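Local coordinates for alginate lyase AlgAT5 (Defluviitalea, PDB 5ZQI), which probably cleaves alginate by beta-elimination, as a polysaccharide lyase of family 7 with a beta-sandwich fold, at residues T70-D75 and S90-V95; H94-G99 and E258-N263. One frame throughout, in Å; residues are numbered along the deposited sequence. Where two conformers were deposited one is given.

Overall arrangement
The contacts flank, one at each end, the short strand 93-95, an outermost strand of the seven-stranded antiparallel sheet in this beta-sandwich, and their centres lie about 13 Å apart. Contact 1 comes first along the chain: the loop after strand 67-70, a strand of the other sheet, packs on Tyr92 just ahead of strand 93-95. Contact 2 takes over where that strand ends, at the turn leading into strand 102-107, and reaches across to strand 256-269, two places along in the same sheet. His94 and Val95 are common to both. One contact thus ties the sheet's edge to a loop from the opposite sheet; the other links the edge turn to an inner strand near the C-terminus.

Contact 1: residues T70-D75 and S90-V95; sequences TLPIND and SEYFHV
Tyr92 reaches from the 90-95 segment to Pro72 and Ile73, and its ring carries the whole close contact. Ahead of it, Glu91 does not meet the 70-75 loop; in one of its two conformers its CG lies over the ring face turned away from Pro72 and its carboxylate forms a salt bridge with Lys105. At Tyr92 the side chain leaves with CG anti to its own carbonyl carbon (chi1 -58°), which directs the ring toward the loop. Pro72 CG sits over the second face in a CH-pi contact, 3.9 Å from the ring centroid and 20° off the normal. It is shifted toward the root of the ring, with Tyr92 CD1 3.7 Å from Pro72 CG. Ile73 approaches obliquely at the far half of the ring: its CG2 lies 3.5 Å from Tyr92 CE2 and 3.9 Å from Tyr92 OH. The CD1 end of Ile73 adds a looser touch on the same CE2, at 4.1 Å. Tyr92 and Phe93 together form a classic beta bulge opposite His89, at the entry to strand 93-95 on the edge of one sheet of the PL7 beta-sandwich. The next side chain, Phe93, also sets out toward the loop, but its CB stays 4.9 Å from Leu71 CD2 and it instead meets Phe104 and Cys121. At His94 the strand pairs through its backbone with Val103.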
loop_
_atom_site.group_PDB
_atom_site.type_symbol
_atom_site.label_atom_id
_atom_site.label_comp_id
_atom_site.label_asym_id
_atom_site.label_seq_id
_atom_site.Cartn_x
_atom_site.Cartn_y
_atom_site.Cartn_z
ATOM N N THR A 70 -9.782 1.551 -2.849
ATOM C CA THR A 70 -10.187 2.939 -2.639
ATOM C C THR A 70 -9.510 3.834 -3.672
ATOM O O THR A 70 -8.298 3.718 -3.899
ATOM C CB THR A 70 -9.853 3.422 -1.238
ATOM O OG1 THR A 70 -10.480 2.544 -0.285
ATOM C CG2 THR A 70 -10.330 4.882 -1.040
ATOM N N LEU A 71 -10.297 4.715 -4.309
ATOM C CA LEU A 71 -9.841 5.617 -5.354
ATOM C C LEU A 71 -9.510 7.002 -4.831
ATOM O O LEU A 71 -9.909 7.397 -3.730
ATOM C CB LEU A 71 -10.933 5.755 -6.415
ATOM C CG LEU A 71 -11.254 4.523 -7.261
ATOM C CD1 LEU A 71 -12.537 4.741 -8.074
ATOM C CD2 LEU A 71 -10.122 4.130 -8.161
ATOM N N PRO A 72 -8.741 7.786 -5.642
ATOM C CA PRO A 72 -8.481 9.187 -5.272
ATOM C C PRO A 72 -9.469 10.197 -5.852
ATOM O O PRO A 72 -9.229 11.416 -5.857
ATOM C CB PRO A 72 -7.077 9.433 -5.838
ATOM C CG PRO A 72 -7.090 8.566 -7.099
ATOM C CD PRO A 72 -7.844 7.304 -6.721
ATOM N N ILE A 73 -10.595 9.682 -6.348
ATOM C CA ILE A 73 -11.638 10.486 -6.984
ATOM C C ILE A 73 -12.989 9.994 -6.484
ATOM O O ILE A 73 -13.070 9.035 -5.721
ATOM C CB ILE A 73 -11.591 10.434 -8.531
ATOM C CG1 ILE A 73 -11.705 8.986 -8.974
ATOM C CG2 ILE A 73 -10.314 11.102 -9.038
ATOM C CD1 ILE A 73 -11.966 8.834 -10.491
ATOM N N ASN A 74 -14.062 10.673 -6.930
ATOM C CA ASN A 74 -15.434 10.236 -6.656
ATOM C C ASN A 74 -15.692 10.076 -5.161
ATOM O O ASN A 74 -16.345 9.122 -4.726
ATOM C CB ASN A 74 -15.746 8.944 -7.407
ATOM C CG ASN A 74 -15.574 9.087 -8.918
ATOM O OD1 ASN A 74 -15.644 10.182 -9.477
ATOM N ND2 ASN A 74 -15.312 7.975 -9.572
ATOM N N ASP A 75 -15.243 11.049 -4.374
ATOM C CA ASP A 75 -15.416 11.019 -2.922
ATOM C C ASP A 75 -14.743 9.792 -2.311
ATOM O O ASP A 75 -15.252 9.181 -1.379
ATOM C CB ASP A 75 -16.898 11.101 -2.560
ATOM C CG ASP A 75 -17.533 12.392 -3.056
ATOM O OD1 ASP A 75 -16.894 13.464 -2.895
ATOM O OD2 ASP A 75 -18.654 12.345 -3.619
ATOM N N SER A 90 -8.068 4.466 -16.403
ATOM C CA SER A 90 -6.953 4.732 -17.319
ATOM C C SER A 90 -5.865 5.600 -16.693
ATOM O O SER A 90 -4.718 5.558 -17.146
ATOM C CB SER A 90 -7.494 5.386 -18.579
ATOM O OG SER A 90 -7.976 6.671 -18.278
ATOM N N GLU A 91 -6.207 6.432 -15.711
ATOM C CA GLU A 91 -5.191 7.243 -15.043
ATOM C C GLU A 91 -4.727 6.683 -13.707
ATOM O O GLU A 91 -3.533 6.771 -13.382
ATOM C CB GLU A 91 -5.709 8.664 -14.808
ATOM C CG GLU A 91 -4.637 9.622 -14.270
ATOM C CD GLU A 91 -5.050 11.067 -14.313
ATOM O OE1 GLU A 91 -6.204 11.357 -14.693
ATOM O OE2 GLU A 91 -4.201 11.922 -13.969
ATOM N N TYR A 92 -5.630 6.130 -12.904
ATOM C CA TYR A 92 -5.301 5.832 -11.514
ATOM C C TYR A 92 -5.050 4.373 -11.190
ATOM O O TYR A 92 -4.352 4.115 -10.195
ATOM C CB TYR A 92 -6.419 6.368 -10.576
ATOM C CG TYR A 92 -6.637 7.857 -10.732
ATOM C CD1 TYR A 92 -5.611 8.756 -10.490
ATOM C CD2 TYR A 92 -7.844 8.357 -11.164
ATOM C CE1 TYR A 92 -5.803 10.107 -10.643
ATOM C CE2 TYR A 92 -8.033 9.700 -11.367
ATOM C CZ TYR A 92 -7.025 10.565 -11.110
ATOM O OH TYR A 92 -7.259 11.907 -11.285
ATOM N N PHE A 93 -5.546 3.429 -12.001
ATOM C CA PHE A 93 -5.513 1.999 -11.625
ATOM C C PHE A 93 -5.608 1.141 -12.886
ATOM O O PHE A 93 -6.700 0.860 -13.374
ATOM C CB PHE A 93 -6.636 1.687 -10.648
ATOM C CG PHE A 93 -6.737 0.232 -10.216
ATOM C CD1 PHE A 93 -5.838 -0.294 -9.311
ATOM C CD2 PHE A 93 -7.753 -0.589 -10.697
ATOM C CE1 PHE A 93 -5.966 -1.600 -8.889
ATOM C CE2 PHE A 93 -7.876 -1.888 -10.292
ATOM C CZ PHE A 93 -6.975 -2.403 -9.359
ATOM N N HIS A 94 -4.470 0.795 -13.415
ATOM C CA HIS A 94 -4.406 0.138 -14.710
ATOM C C HIS A 94 -3.130 -0.607 -14.938
ATOM O O HIS A 94 -2.228 -0.425 -14.284
ATOM C CB HIS A 94 -4.596 1.230 -15.811
ATOM C CG HIS A 94 -3.501 2.194 -15.926
ATOM N ND1 HIS A 94 -3.454 3.337 -15.204
ATOM C CD2 HIS A 94 -2.361 2.157 -16.616
ATOM C CE1 HIS A 94 -2.340 3.975 -15.474
ATOM N NE2 HIS A 94 -1.660 3.280 -16.324
ATOM N N VAL A 95 -3.148 -1.465 -15.959
ATOM C CA VAL A 95 -1.938 -2.214 -16.287
ATOM C C VAL A 95 -0.962 -1.318 -17.044
ATOM O O VAL A 95 -1.357 -0.523 -17.915
ATOM C CB VAL A 95 -2.278 -3.478 -17.096
ATOM C CG1 VAL A 95 -1.017 -4.273 -17.469
ATOM C CG2 VAL A 95 -3.256 -4.356 -16.297
#

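Contact 2: residues H94-G99 and E258-N263; sequences HVNDDG and ENEIYN
Asn96 and Glu260 bring their backbones no nearer than 7.7 Å between CA atoms, so side chains must span the gap between the end of strand 93-95 and strand 256-269. Asn96 opens a type I beta turn to Gly99, closed by Gly99 N to Asn96 O at 3.0 Å; this turn joins two neighbouring antiparallel strands of the sandwich, and in the sheet strand 102-107 lies between 93-95 and 256-269. From Asn96 ND2 a nearly straight hydrogen bond (163°) runs 2.9 Å to Glu260 OE1. The donor lies above the carboxylate plane, whereas OE1 lies close to the amide plane, and the two planes stand 77° apart. Glu260 gets there by extending its chain beyond CG. The other end of the Asn96 amide is held just past the turn: OD1 accepts from the backbone N of Asp100 and of Ala101, with a weak bond from Gly99 N. This would fix the amide's flip and leave ND2 aimed at Glu260. Tyr262 hydrogen-bonds through OH to Lys150, and its ring makes a cation-pi contact with Arg204. A water links the two segments again, accepting from Tyr262 OH at 2.7 Å and donating to Asp98 OD2 at 2.9 Å.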
loop_
_atom_site.group_PDB
_atom_site.type_symbol
_atom_site.label_atom_id
_atom_site.label_comp_id
_atom_site.label_asym_id
_atom_site.label_seq_id
_atom_site.Cartn_x
_atom_site.Cartn_y
_atom_site.Cartn_z
ATOM N N HIS A 94 -4.470 0.795 -13.415
ATOM C CA HIS A 94 -4.406 0.138 -14.710
ATOM C C HIS A 94 -3.130 -0.607 -14.938
ATOM O O HIS A 94 -2.228 -0.425 -14.284
ATOM C CB HIS A 94 -4.596 1.230 -15.811
ATOM C CG HIS A 94 -3.501 2.194 -15.926
ATOM N ND1 HIS A 94 -3.454 3.337 -15.204
ATOM C CD2 HIS A 94 -2.361 2.157 -16.616
ATOM C CE1 HIS A 94 -2.340 3.975 -15.474
ATOM N NE2 HIS A 94 -1.660 3.280 -16.324
ATOM N N VAL A 95 -3.148 -1.465 -15.959
ATOM C CA VAL A 95 -1.938 -2.214 -16.287
ATOM C C VAL A 95 -0.962 -1.318 -17.044
ATOM O O VAL A 95 -1.357 -0.523 -17.915
ATOM C CB VAL A 95 -2.278 -3.478 -17.096
ATOM C CG1 VAL A 95 -1.017 -4.273 -17.469
ATOM C CG2 VAL A 95 -3.256 -4.356 -16.297
ATOM N N ASN A 96 0.327 -1.464 -16.734
ATOM C CA ASN A 96 1.335 -0.646 -17.378
ATOM C C ASN A 96 1.493 -1.034 -18.857
ATOM O O ASN A 96 0.928 -2.019 -19.350
ATOM C CB ASN A 96 2.671 -0.747 -16.634
ATOM C CG ASN A 96 3.279 -2.160 -16.631
ATOM O OD1 ASN A 96 2.775 -3.093 -17.239
ATOM N ND2 ASN A 96 4.407 -2.297 -15.963
ATOM N N ASP A 97 2.260 -0.216 -19.580
ATOM C CA ASP A 97 2.445 -0.453 -21.012
ATOM C C ASP A 97 3.098 -1.809 -21.286
ATOM O O ASP A 97 2.773 -2.478 -22.275
ATOM C CB ASP A 97 3.295 0.661 -21.621
ATOM C CG ASP A 97 2.569 1.986 -21.674
ATOM O OD1 ASP A 97 1.327 1.991 -21.560
ATOM O OD2 ASP A 97 3.244 3.027 -21.843
ATOM N N ASP A 98 4.003 -2.239 -20.401
ATOM C CA ASP A 98 4.682 -3.509 -20.597
ATOM C C ASP A 98 3.772 -4.705 -20.373
ATOM O O ASP A 98 4.129 -5.822 -20.755
ATOM C CB ASP A 98 5.882 -3.631 -19.656
ATOM C CG ASP A 98 7.006 -2.715 -20.038
ATOM O OD1 ASP A 98 7.054 -2.335 -21.224
ATOM O OD2 ASP A 98 7.831 -2.382 -19.160
ATOM N N GLY A 99 2.617 -4.495 -19.751
ATOM C CA GLY A 99 1.693 -5.580 -19.497
ATOM C C GLY A 99 2.102 -6.517 -18.385
ATOM O O GLY A 99 1.720 -7.690 -18.415
ATOM N N GLU A 258 3.093 7.715 -7.529
ATOM C CA GLU A 258 2.763 6.596 -8.393
ATOM C C GLU A 258 3.714 5.441 -8.116
ATOM O O GLU A 258 4.916 5.644 -7.899
ATOM C CB GLU A 258 2.820 6.994 -9.864
ATOM C CG GLU A 258 2.327 5.910 -10.832
ATOM C CD GLU A 258 2.227 6.453 -12.234
ATOM O OE1 GLU A 258 3.187 6.229 -13.015
ATOM O OE2 GLU A 258 1.217 7.118 -12.581
ATOM N N ASN A 259 3.164 4.222 -8.156
ATOM C CA ASN A 259 3.968 3.007 -8.091
ATOM C C ASN A 259 3.370 1.935 -8.999
ATOM O O ASN A 259 2.259 2.058 -9.517
ATOM C CB ASN A 259 4.124 2.516 -6.635
ATOM C CG ASN A 259 2.832 2.000 -6.028
ATOM O OD1 ASN A 259 1.747 2.471 -6.310
ATOM N ND2 ASN A 259 2.958 0.981 -5.190
ATOM N N GLU A 260 4.149 0.885 -9.227
ATOM C CA GLU A 260 3.770 -0.239 -10.074
ATOM C C GLU A 260 4.022 -1.506 -9.268
ATOM O O GLU A 260 5.139 -1.714 -8.776
ATOM C CB GLU A 260 4.564 -0.245 -11.382
ATOM C CG GLU A 260 4.357 1.005 -12.219
ATOM C CD GLU A 260 4.913 0.932 -13.631
ATOM O OE1 GLU A 260 5.247 -0.194 -14.098
ATOM O OE2 GLU A 260 5.011 1.999 -14.265
ATOM N N ILE A 261 2.983 -2.324 -9.104
ATOM C CA ILE A 261 3.068 -3.586 -8.358
ATOM C C ILE A 261 3.074 -4.730 -9.372
ATOM O O ILE A 261 2.114 -4.912 -10.134
ATOM C CB ILE A 261 1.922 -3.757 -7.330
ATOM C CG1 ILE A 261 1.968 -2.595 -6.339
ATOM C CG2 ILE A 261 2.003 -5.146 -6.677
ATOM C CD1 ILE A 261 0.957 -2.721 -5.174
ATOM N N TYR A 262 4.127 -5.538 -9.327
ATOM C CA TYR A 262 4.321 -6.700 -10.191
ATOM C C TYR A 262 3.758 -7.982 -9.605
ATOM O O TYR A 262 3.204 -8.804 -10.350
ATOM C CB TYR A 262 5.825 -6.890 -10.438
ATOM C CG TYR A 262 6.445 -5.878 -11.346
ATOM C CD1 TYR A 262 6.803 -4.628 -10.878
ATOM C CD2 TYR A 262 6.652 -6.162 -12.692
ATOM C CE1 TYR A 262 7.276 -3.721 -11.718
ATOM C CE2 TYR A 262 7.197 -5.247 -13.540
ATOM C CZ TYR A 262 7.462 -4.039 -13.085
ATOM O OH TYR A 262 8.071 -3.077 -13.933
ATOM N N ASN A 263 3.871 -8.157 -8.287
ATOM C CA ASN A 263 3.378 -9.333 -7.594
ATOM C C ASN A 263 2.937 -8.894 -6.208
ATOM O O ASN A 263 3.506 -7.967 -5.625
ATOM C CB ASN A 263 4.453 -10.446 -7.488
ATOM C CG ASN A 263 4.903 -10.986 -8.848
ATOM O OD1 ASN A 263 4.208 -11.774 -9.506
ATOM N ND2 ASN A 263 6.074 -10.550 -9.281
HETATM O O HOH W 1 7.571 -3.606 -16.584
#